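Local coordinates for protein polymerase X (Deinococcus radiodurans, PDB 2W9M) that probably extends DNA chains by adding deoxyribonucleotides from their triphosphates, as a family X DNA polymerase that also carries a zinc-binding PHP domain, at residues Asp207-Arg212 and Ile235-Ala240; Arg243-Leu248 and Phe268-Gly273; Gln260-Ala265 and Leu294-Arg299; Leu282-Pro285 and Val289-His292. One frame throughout, in Å; residues are numbered along the deposited sequence.

Contact 1 of 4, residues Asp207-Arg212 and Ile235-Ala240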
# COMPACT_ATOMS: atom_id res chain seq x y z
N ASP A 207 -21.66 -26.41 -12.62
CA ASP A 207 -23.06 -26.00 -12.71
C ASP A 207 -23.50 -25.34 -11.40
O ASP A 207 -24.30 -24.40 -11.40
CB ASP A 207 -23.95 -27.20 -13.02
CG ASP A 207 -23.59 -27.86 -14.33
OD1 ASP A 207 -23.68 -27.18 -15.38
OD2 ASP A 207 -23.23 -29.06 -14.32
N ASP A 208 -22.99 -25.85 -10.28
CA ASP A 208 -23.25 -25.26 -8.98
C ASP A 208 -22.79 -23.80 -8.98
O ASP A 208 -23.50 -22.91 -8.52
CB ASP A 208 -22.53 -26.04 -7.88
CG ASP A 208 -23.05 -27.46 -7.73
OD1 ASP A 208 -24.28 -27.65 -7.87
OD2 ASP A 208 -22.23 -28.37 -7.47
N VAL A 209 -21.59 -23.58 -9.51
CA VAL A 209 -21.00 -22.25 -9.59
C VAL A 209 -21.72 -21.40 -10.62
O VAL A 209 -21.94 -20.20 -10.41
CB VAL A 209 -19.51 -22.34 -9.98
CG1 VAL A 209 -18.94 -20.94 -10.23
CG2 VAL A 209 -18.71 -23.07 -8.91
N LEU A 210 -22.09 -22.02 -11.73
CA LEU A 210 -22.73 -21.32 -12.83
C LEU A 210 -24.14 -20.86 -12.46
O LEU A 210 -24.70 -19.96 -13.09
CB LEU A 210 -22.77 -22.22 -14.06
CG LEU A 210 -22.25 -21.64 -15.37
CD1 LEU A 210 -21.14 -20.66 -15.10
CD2 LEU A 210 -21.76 -22.76 -16.28
N ALA A 211 -24.71 -21.47 -11.42
CA ALA A 211 -26.05 -21.14 -10.96
C ALA A 211 -26.08 -19.92 -10.05
O ALA A 211 -27.12 -19.26 -9.92
CB ALA A 211 -26.67 -22.34 -10.25
N ARG A 212 -24.95 -19.61 -9.42
CA ARG A 212 -24.86 -18.45 -8.53
C ARG A 212 -24.10 -17.33 -9.22
O ARG A 212 -24.25 -16.16 -8.87
CB ARG A 212 -24.19 -18.85 -7.21
CG ARG A 212 -24.22 -20.34 -6.98
CD ARG A 212 -24.56 -20.72 -5.55
NE ARG A 212 -24.90 -22.14 -5.49
CZ ARG A 212 -25.32 -22.78 -4.41
NH1 ARG A 212 -25.46 -22.13 -3.26
NH2 ARG A 212 -25.61 -24.07 -4.47
N ILE A 235 -12.34 -19.53 -10.99
CA ILE A 235 -12.92 -20.35 -9.95
C ILE A 235 -12.72 -21.80 -10.32
O ILE A 235 -13.13 -22.24 -11.39
CB ILE A 235 -14.42 -20.04 -9.75
CG1 ILE A 235 -14.59 -18.58 -9.28
CG2 ILE A 235 -15.04 -21.00 -8.75
CD1 ILE A 235 -16.02 -18.17 -9.05
N ALA A 236 -12.04 -22.54 -9.45
CA ALA A 236 -11.80 -23.96 -9.68
C ALA A 236 -12.58 -24.75 -8.65
O ALA A 236 -12.55 -24.42 -7.46
CB ALA A 236 -10.31 -24.27 -9.59
N CYS A 237 -13.27 -25.79 -9.10
CA CYS A 237 -14.07 -26.61 -8.20
C CYS A 237 -13.65 -28.08 -8.22
O CYS A 237 -12.90 -28.51 -9.09
CB CYS A 237 -15.55 -26.46 -8.52
SG CYS A 237 -15.90 -26.17 -10.27
N ALA A 238 -14.15 -28.84 -7.25
CA ALA A 238 -13.79 -30.24 -7.08
C ALA A 238 -14.80 -30.92 -6.16
O ALA A 238 -15.49 -30.25 -5.39
CB ALA A 238 -12.39 -30.35 -6.49
N PRO A 239 -14.90 -32.25 -6.26
CA PRO A 239 -15.72 -33.02 -5.31
C PRO A 239 -15.15 -32.88 -3.91
O PRO A 239 -13.95 -32.66 -3.77
CB PRO A 239 -15.56 -34.46 -5.79
CG PRO A 239 -15.13 -34.35 -7.22
CD PRO A 239 -14.31 -33.11 -7.30
N ALA A 240 -15.99 -33.01 -2.89
CA ALA A 240 -15.54 -32.85 -1.51
C ALA A 240 -14.29 -33.67 -1.20
O ALA A 240 -13.46 -33.26 -0.39
CB ALA A 240 -16.66 -33.19 -0.55
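V209, on the short helix 206-212, sets its two methyl groups against I235 and C237 of strand 231-238, packing the helix onto the mixed sheet of the palm, the subdomain that precedes the thumb in family X polymerases. V209 has the most surface buried here and spans two neighbouring positions on the same face of the strand; A236, between them in sequence, points away from helix 206-212 and touches L246 of helix 243-249. With chi1 at 173°, V209 CG1 lies anti to the backbone N and leans toward I235, leaving CG2 for C237. V209 CG1 comes 4.2 Å from I235 CG2 and is equally far, 4.2 Å, from I235 CD1, so a single methyl meets both the branch and the extended tip of the isoleucine. These two side chains cross obliquely, and the contact is made wholly of apolar atoms at van der Waals range. V202 on strand 194-203 and L224 on strand 224-228 also touch V209, continuing the apolar layer between helix and sheet; L177, L213 and L216 also pack on I235. At the N-terminal end of the helix D208 turns back, its OD2 accepting a hydrogen bond from T205 N, while R212 NE reaches D208 O in a weak bond of 3.4 Å. The side chain of C237 lies about 3 Å from a bound mercury(II) ion, and on the helix side its SG is 4.4 Å from V209 CG2.

Contact 2 of 4, residues Arg243-Leu248 and Phe268-Gly273; sequences RGALDL and FTLTAG
The β-hairpin formed by strands 269-271 and 274-277 rests on helix 243-249 where A245 and L246 meet L270 and A272. A245 points at the hairpin: its CB is 3.5 Å from L270 CD2 and 3.6 Å from T271 O, so the methyl touches a leucine branch and a backbone carbonyl oxygen on the same side. The backbones approach most nearly one residue on, where L246 CA and A272 CA are 4.7 Å apart. L246 has CG anti to the backbone N (chi1 -178°) and divides its branches between two neighbours. L246 CD1 packs on A272 CB at 3.9 Å, whereas L246 CD2 reaches A238 CB at 3.5 Å. The helix is thereby held between the palm sheet, whose strand 231-238 leads into it, and the small three-stranded antiparallel sheet of the thumb, to which the hairpin belongs. A272 and G273 form its two-residue turn. L270 is also covered by V259 and A263 of helix 253-264, and L270 O accepts a hydrogen bond from Q260 NE2 of that helix. On the palm side, R243 NH1 pairs with D247 OD2 in a long salt bridge of 3.6 Å, the carboxylate oxygen lying in the guanidinium plane at its edge. R243 NH2 bonds to S181 O, and D247 OD1 is hydrogen-bonded with T201 OG1.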
# COMPACT_ATOMS: atom_id res chain seq x y z
N ARG A 243 -11.12 -31.89 -2.82
CA ARG A 243 -10.88 -30.49 -2.47
C ARG A 243 -9.46 -30.23 -1.96
O ARG A 243 -8.81 -29.28 -2.39
CB ARG A 243 -11.91 -29.99 -1.46
CG ARG A 243 -11.53 -28.66 -0.81
CD ARG A 243 -11.45 -27.53 -1.84
NE ARG A 243 -12.73 -26.84 -1.95
CZ ARG A 243 -13.02 -25.71 -1.34
NH1 ARG A 243 -12.12 -25.10 -0.57
NH2 ARG A 243 -14.22 -25.17 -1.49
N GLY A 244 -8.99 -31.09 -1.06
CA GLY A 244 -7.66 -30.93 -0.50
C GLY A 244 -6.56 -30.85 -1.55
O GLY A 244 -5.62 -30.07 -1.41
N ALA A 245 -6.69 -31.66 -2.61
CA ALA A 245 -5.69 -31.69 -3.68
C ALA A 245 -5.83 -30.48 -4.59
O ALA A 245 -4.83 -29.91 -5.03
CB ALA A 245 -5.83 -32.97 -4.50
N LEU A 246 -7.07 -30.10 -4.87
CA LEU A 246 -7.36 -28.91 -5.64
C LEU A 246 -6.74 -27.68 -4.97
O LEU A 246 -6.18 -26.81 -5.63
CB LEU A 246 -8.88 -28.72 -5.78
CG LEU A 246 -9.35 -27.52 -6.60
CD1 LEU A 246 -9.12 -27.78 -8.08
CD2 LEU A 246 -10.82 -27.23 -6.32
N ASP A 247 -6.84 -27.63 -3.64
CA ASP A 247 -6.32 -26.50 -2.88
C ASP A 247 -4.80 -26.40 -2.97
O ASP A 247 -4.25 -25.31 -3.05
CB ASP A 247 -6.77 -26.57 -1.43
CG ASP A 247 -8.26 -26.29 -1.27
OD1 ASP A 247 -8.92 -26.01 -2.29
OD2 ASP A 247 -8.77 -26.33 -0.13
N LEU A 248 -4.13 -27.55 -2.96
CA LEU A 248 -2.68 -27.56 -3.10
C LEU A 248 -2.26 -27.11 -4.50
O LEU A 248 -1.39 -26.25 -4.65
CB LEU A 248 -2.11 -28.96 -2.82
CG LEU A 248 -1.96 -29.37 -1.36
CD1 LEU A 248 -1.30 -30.73 -1.27
CD2 LEU A 248 -1.15 -28.34 -0.60
N PHE A 268 2.75 -41.74 -6.37
CA PHE A 268 1.42 -41.16 -6.46
C PHE A 268 1.29 -40.31 -7.71
O PHE A 268 2.28 -39.88 -8.30
CB PHE A 268 1.12 -40.29 -5.24
CG PHE A 268 1.28 -41.01 -3.93
CD1 PHE A 268 2.50 -41.01 -3.28
CD2 PHE A 268 0.20 -41.66 -3.35
CE1 PHE A 268 2.65 -41.66 -2.07
CE2 PHE A 268 0.35 -42.31 -2.14
CZ PHE A 268 1.58 -42.31 -1.50
N THR A 269 0.05 -40.06 -8.12
CA THR A 269 -0.24 -39.06 -9.14
C THR A 269 -1.19 -38.01 -8.56
O THR A 269 -2.32 -38.32 -8.21
CB THR A 269 -0.86 -39.70 -10.40
OG1 THR A 269 0.13 -40.47 -11.08
CG2 THR A 269 -1.39 -38.62 -11.34
N LEU A 270 -0.70 -36.78 -8.44
CA LEU A 270 -1.51 -35.70 -7.86
C LEU A 270 -2.19 -34.89 -8.96
O LEU A 270 -1.53 -34.37 -9.86
CB LEU A 270 -0.65 -34.78 -6.99
CG LEU A 270 -1.27 -34.31 -5.66
CD1 LEU A 270 -0.65 -33.00 -5.20
CD2 LEU A 270 -2.77 -34.17 -5.78
N THR A 271 -3.51 -34.80 -8.88
CA THR A 271 -4.30 -34.10 -9.89
C THR A 271 -5.45 -33.37 -9.21
O THR A 271 -5.81 -33.68 -8.07
CB THR A 271 -4.84 -35.09 -10.94
OG1 THR A 271 -3.76 -35.51 -11.80
CG2 THR A 271 -5.94 -34.47 -11.79
N ALA A 272 -6.03 -32.38 -9.90
CA ALA A 272 -7.19 -31.67 -9.39
C ALA A 272 -8.33 -32.65 -9.12
O ALA A 272 -9.23 -32.37 -8.33
CB ALA A 272 -7.64 -30.61 -10.38
N GLY A 273 -8.26 -33.81 -9.77
CA GLY A 273 -9.24 -34.86 -9.58
C GLY A 273 -8.99 -35.67 -8.32
O GLY A 273 -9.84 -36.46 -7.91

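Contact 3 of 4, residues Gln260-Ala265 and Leu294-Arg299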
# COMPACT_ATOMS: atom_id res chain seq x y z
N GLN A 260 3.70 -31.84 -6.99
CA GLN A 260 3.46 -32.91 -7.95
C GLN A 260 4.73 -33.74 -8.15
O GLN A 260 4.68 -34.96 -8.16
CB GLN A 260 2.99 -32.33 -9.29
CG GLN A 260 1.49 -32.12 -9.36
CD GLN A 260 1.08 -31.35 -10.59
OE1 GLN A 260 1.77 -30.42 -11.01
NE2 GLN A 260 -0.06 -31.72 -11.16
N ALA A 261 5.86 -33.05 -8.29
CA ALA A 261 7.16 -33.70 -8.37
C ALA A 261 7.36 -34.61 -7.16
O ALA A 261 7.82 -35.74 -7.29
CB ALA A 261 8.27 -32.66 -8.43
N ALA A 262 7.00 -34.10 -5.99
CA ALA A 262 7.12 -34.83 -4.74
C ALA A 262 6.22 -36.06 -4.73
O ALA A 262 6.58 -37.10 -4.20
CB ALA A 262 6.80 -33.93 -3.57
N ALA A 263 5.03 -35.92 -5.32
CA ALA A 263 4.07 -37.01 -5.35
C ALA A 263 4.52 -38.13 -6.28
O ALA A 263 4.54 -39.30 -5.89
CB ALA A 263 2.69 -36.49 -5.76
N GLN A 264 4.90 -37.77 -7.50
CA GLN A 264 5.37 -38.74 -8.48
C GLN A 264 6.61 -39.49 -8.00
O GLN A 264 6.77 -40.68 -8.27
CB GLN A 264 5.66 -38.05 -9.82
CG GLN A 264 4.46 -37.92 -10.72
CD GLN A 264 4.53 -36.68 -11.59
OE1 GLN A 264 5.21 -35.71 -11.26
NE2 GLN A 264 3.82 -36.71 -12.72
N ALA A 265 7.48 -38.79 -7.29
CA ALA A 265 8.71 -39.38 -6.77
C ALA A 265 8.40 -40.47 -5.74
O ALA A 265 9.29 -41.17 -5.29
CB ALA A 265 9.60 -38.31 -6.15
N LEU A 294 1.78 -38.30 1.71
CA LEU A 294 3.08 -38.27 1.05
C LEU A 294 4.19 -38.26 2.08
O LEU A 294 5.36 -38.10 1.74
CB LEU A 294 3.20 -37.04 0.14
CG LEU A 294 2.08 -36.79 -0.88
CD1 LEU A 294 2.44 -35.64 -1.81
CD2 LEU A 294 1.75 -38.04 -1.69
N ASP A 295 3.82 -38.44 3.35
CA ASP A 295 4.76 -38.36 4.46
C ASP A 295 5.61 -37.08 4.40
O ASP A 295 6.83 -37.13 4.52
CB ASP A 295 5.66 -39.60 4.54
CG ASP A 295 5.10 -40.67 5.46
OD1 ASP A 295 4.18 -40.35 6.24
OD2 ASP A 295 5.58 -41.82 5.40
N LEU A 296 4.93 -35.96 4.21
CA LEU A 296 5.58 -34.66 4.12
C LEU A 296 5.13 -33.75 5.26
O LEU A 296 4.00 -33.86 5.74
CB LEU A 296 5.26 -33.99 2.79
CG LEU A 296 6.29 -34.11 1.66
CD1 LEU A 296 7.17 -35.33 1.84
CD2 LEU A 296 5.60 -34.11 0.30
N PRO A 297 6.03 -32.87 5.72
CA PRO A 297 5.68 -31.85 6.71
C PRO A 297 4.75 -30.80 6.09
O PRO A 297 4.98 -30.39 4.96
CB PRO A 297 7.03 -31.21 7.04
CG PRO A 297 7.87 -31.49 5.82
CD PRO A 297 7.47 -32.88 5.45
N PHE A 298 3.72 -30.39 6.82
CA PHE A 298 2.79 -29.40 6.30
C PHE A 298 3.51 -28.09 6.03
O PHE A 298 4.24 -27.59 6.89
CB PHE A 298 1.63 -29.16 7.27
CG PHE A 298 0.54 -28.30 6.71
CD1 PHE A 298 -0.56 -28.86 6.09
CD2 PHE A 298 0.61 -26.92 6.81
CE1 PHE A 298 -1.57 -28.07 5.56
CE2 PHE A 298 -0.39 -26.12 6.29
CZ PHE A 298 -1.48 -26.70 5.67
N ARG A 299 3.32 -27.55 4.84
CA ARG A 299 3.96 -26.30 4.43
C ARG A 299 2.91 -25.20 4.28
O ARG A 299 2.13 -25.20 3.33
CB ARG A 299 4.72 -26.50 3.12
CG ARG A 299 5.46 -25.27 2.61
CD ARG A 299 6.37 -25.65 1.44
NE ARG A 299 7.05 -24.49 0.86
CZ ARG A 299 7.89 -24.56 -0.17
NH1 ARG A 299 8.15 -25.72 -0.75
NH2 ARG A 299 8.47 -23.46 -0.63
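L294, just beyond the end of helix 287-293, pushes one branch of its side chain against A263 on helix 253-264. Its CB points toward that helix, and chi1 of -52° puts CG anti to the carbonyl carbon, carrying the fork forward without either atom coming into touch with the alanine. At the fork the branches part. L294 CD1 settles over A263, 4.0 Å from its CB and 4.1 Å from its CA, so the methyl lies on the helix surface as much as on the side chain. L294 CD2 turns to the F268 ring instead, packing on F268 CD1, and so links the loop to the start of the hairpin. A second leucine repeats the approach one residue earlier on the helix: L296 CD2 stands 4.1 Å from A262 CB. The L296 side chain also rests on R266 and F291. Both helix partners are alanines, met by the branch tips of the leucines. Farther on, the chain is held by R299, whose NH2 forms a salt bridge with D309. Between the two leucines D295 takes a positive phi of 49°, with its N bonded to H292 O, while L296 N bonds to F291 O at 2.9 Å: a Schellman motif ending the last helix of the polymerase thumb.

Contact 4 of 4, residues Leu282-Pro285 and Val289-His292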
# COMPACT_ATOMS: atom_id res chain seq x y z
N LEU A 282 -6.94 -42.36 -3.01
CA LEU A 282 -7.00 -41.94 -1.62
C LEU A 282 -7.87 -40.70 -1.43
O LEU A 282 -7.71 -39.71 -2.15
CB LEU A 282 -5.59 -41.69 -1.08
CG LEU A 282 -4.54 -42.73 -1.48
CD1 LEU A 282 -3.16 -42.30 -1.01
CD2 LEU A 282 -4.90 -44.09 -0.93
N PRO A 283 -8.80 -40.75 -0.47
CA PRO A 283 -9.66 -39.60 -0.16
C PRO A 283 -8.81 -38.41 0.28
O PRO A 283 -7.94 -38.56 1.15
CB PRO A 283 -10.52 -40.10 1.00
CG PRO A 283 -10.49 -41.59 0.87
CD PRO A 283 -9.13 -41.91 0.37
N THR A 284 -9.07 -37.25 -0.30
CA THR A 284 -8.28 -36.06 -0.01
C THR A 284 -9.19 -34.86 0.27
O THR A 284 -9.38 -33.99 -0.59
CB THR A 284 -7.33 -35.74 -1.19
OG1 THR A 284 -6.24 -36.67 -1.17
CG2 THR A 284 -6.77 -34.35 -1.06
N PRO A 285 -9.77 -34.81 1.48
CA PRO A 285 -10.72 -33.75 1.85
C PRO A 285 -10.02 -32.45 2.22
O PRO A 285 -10.60 -31.38 2.03
CB PRO A 285 -11.42 -34.33 3.09
CG PRO A 285 -10.99 -35.78 3.18
CD PRO A 285 -9.65 -35.84 2.53
N VAL A 289 -4.33 -33.71 4.70
CA VAL A 289 -4.41 -35.13 4.39
C VAL A 289 -3.43 -35.53 3.29
O VAL A 289 -2.81 -36.59 3.35
CB VAL A 289 -5.85 -35.53 4.00
CG1 VAL A 289 -5.93 -37.02 3.76
CG2 VAL A 289 -6.83 -35.12 5.08
N VAL A 290 -3.29 -34.68 2.27
CA VAL A 290 -2.35 -34.94 1.18
C VAL A 290 -0.92 -35.00 1.69
O VAL A 290 -0.15 -35.87 1.30
CB VAL A 290 -2.44 -33.86 0.08
CG1 VAL A 290 -1.46 -34.17 -1.04
CG2 VAL A 290 -3.84 -33.78 -0.46
N PHE A 291 -0.56 -34.05 2.55
CA PHE A 291 0.78 -34.04 3.13
C PHE A 291 1.04 -35.32 3.93
O PHE A 291 2.10 -35.92 3.82
CB PHE A 291 0.98 -32.81 4.02
CG PHE A 291 1.26 -31.54 3.26
CD1 PHE A 291 0.29 -30.56 3.15
CD2 PHE A 291 2.49 -31.34 2.66
CE1 PHE A 291 0.54 -29.39 2.45
CE2 PHE A 291 2.75 -30.17 1.96
CZ PHE A 291 1.77 -29.19 1.85
N HIS A 292 0.06 -35.73 4.74
CA HIS A 292 0.18 -36.97 5.51
C HIS A 292 0.41 -38.17 4.60
O HIS A 292 1.23 -39.03 4.90
CB HIS A 292 -1.06 -37.20 6.37
CG HIS A 292 -1.00 -36.55 7.72
ND1 HIS A 292 -1.78 -35.47 8.06
CD2 HIS A 292 -0.24 -36.82 8.81
CE1 HIS A 292 -1.52 -35.10 9.30
NE2 HIS A 292 -0.59 -35.91 9.78
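V289, in the first turn of helix 287-293, reaches back over the loop that leads into its own helix and meets P283 and P285. Its CG1, anti to the backbone N (chi1 -177°), comes within 3.6 Å of P283 O, and its CG2 packs 3.9 Å from P285 CD; the valine and the proline ring cross at about a right angle. Next in the helix, V290 lays CG2 against T284, though the spacing in the model is too short to be trusted. The other branch, V290 CG1, meets L248 CD1. Here the thumb folds back on itself: strand 280-282, the last of its small antiparallel sheet, runs through this loop into its final helix; the loop, through T284 on A245, and the helix, through V290 on L248, pack beside helix 243-249. T284 is fixed from that side, since its O accepts a hydrogen bond from G244 N at 3.0 Å. F291 also packs on L248, through F291 CE1 on L248 CD2, and its ring meets that of F298 with the planes inclined by about 55°. H292 follows, ND1 making a weak bond to A288 O one turn back.

Overall arrangement
From the N terminus, contact 1 comes first, closing the chain between helix 206-212 and strand 231-238 within the palm before the others begin. Contact 2 then joins helix 243-249 to the hairpin of the thumb. Contact 3 opens inside that span, at helix 253-264, and closes beyond it, so contacts 2 and 3 cross along the chain. Contact 4 is a short return from the loop after strand 280-282 to helix 287-293, falling entirely between the two segments of contact 3. The centres of contacts 2 and 4 are about 9 Å apart, each about 11 Å from the centre of contact 3; contact 1, its centre about 16 Å from that of contact 2, meets this cluster chiefly through helix 243-249.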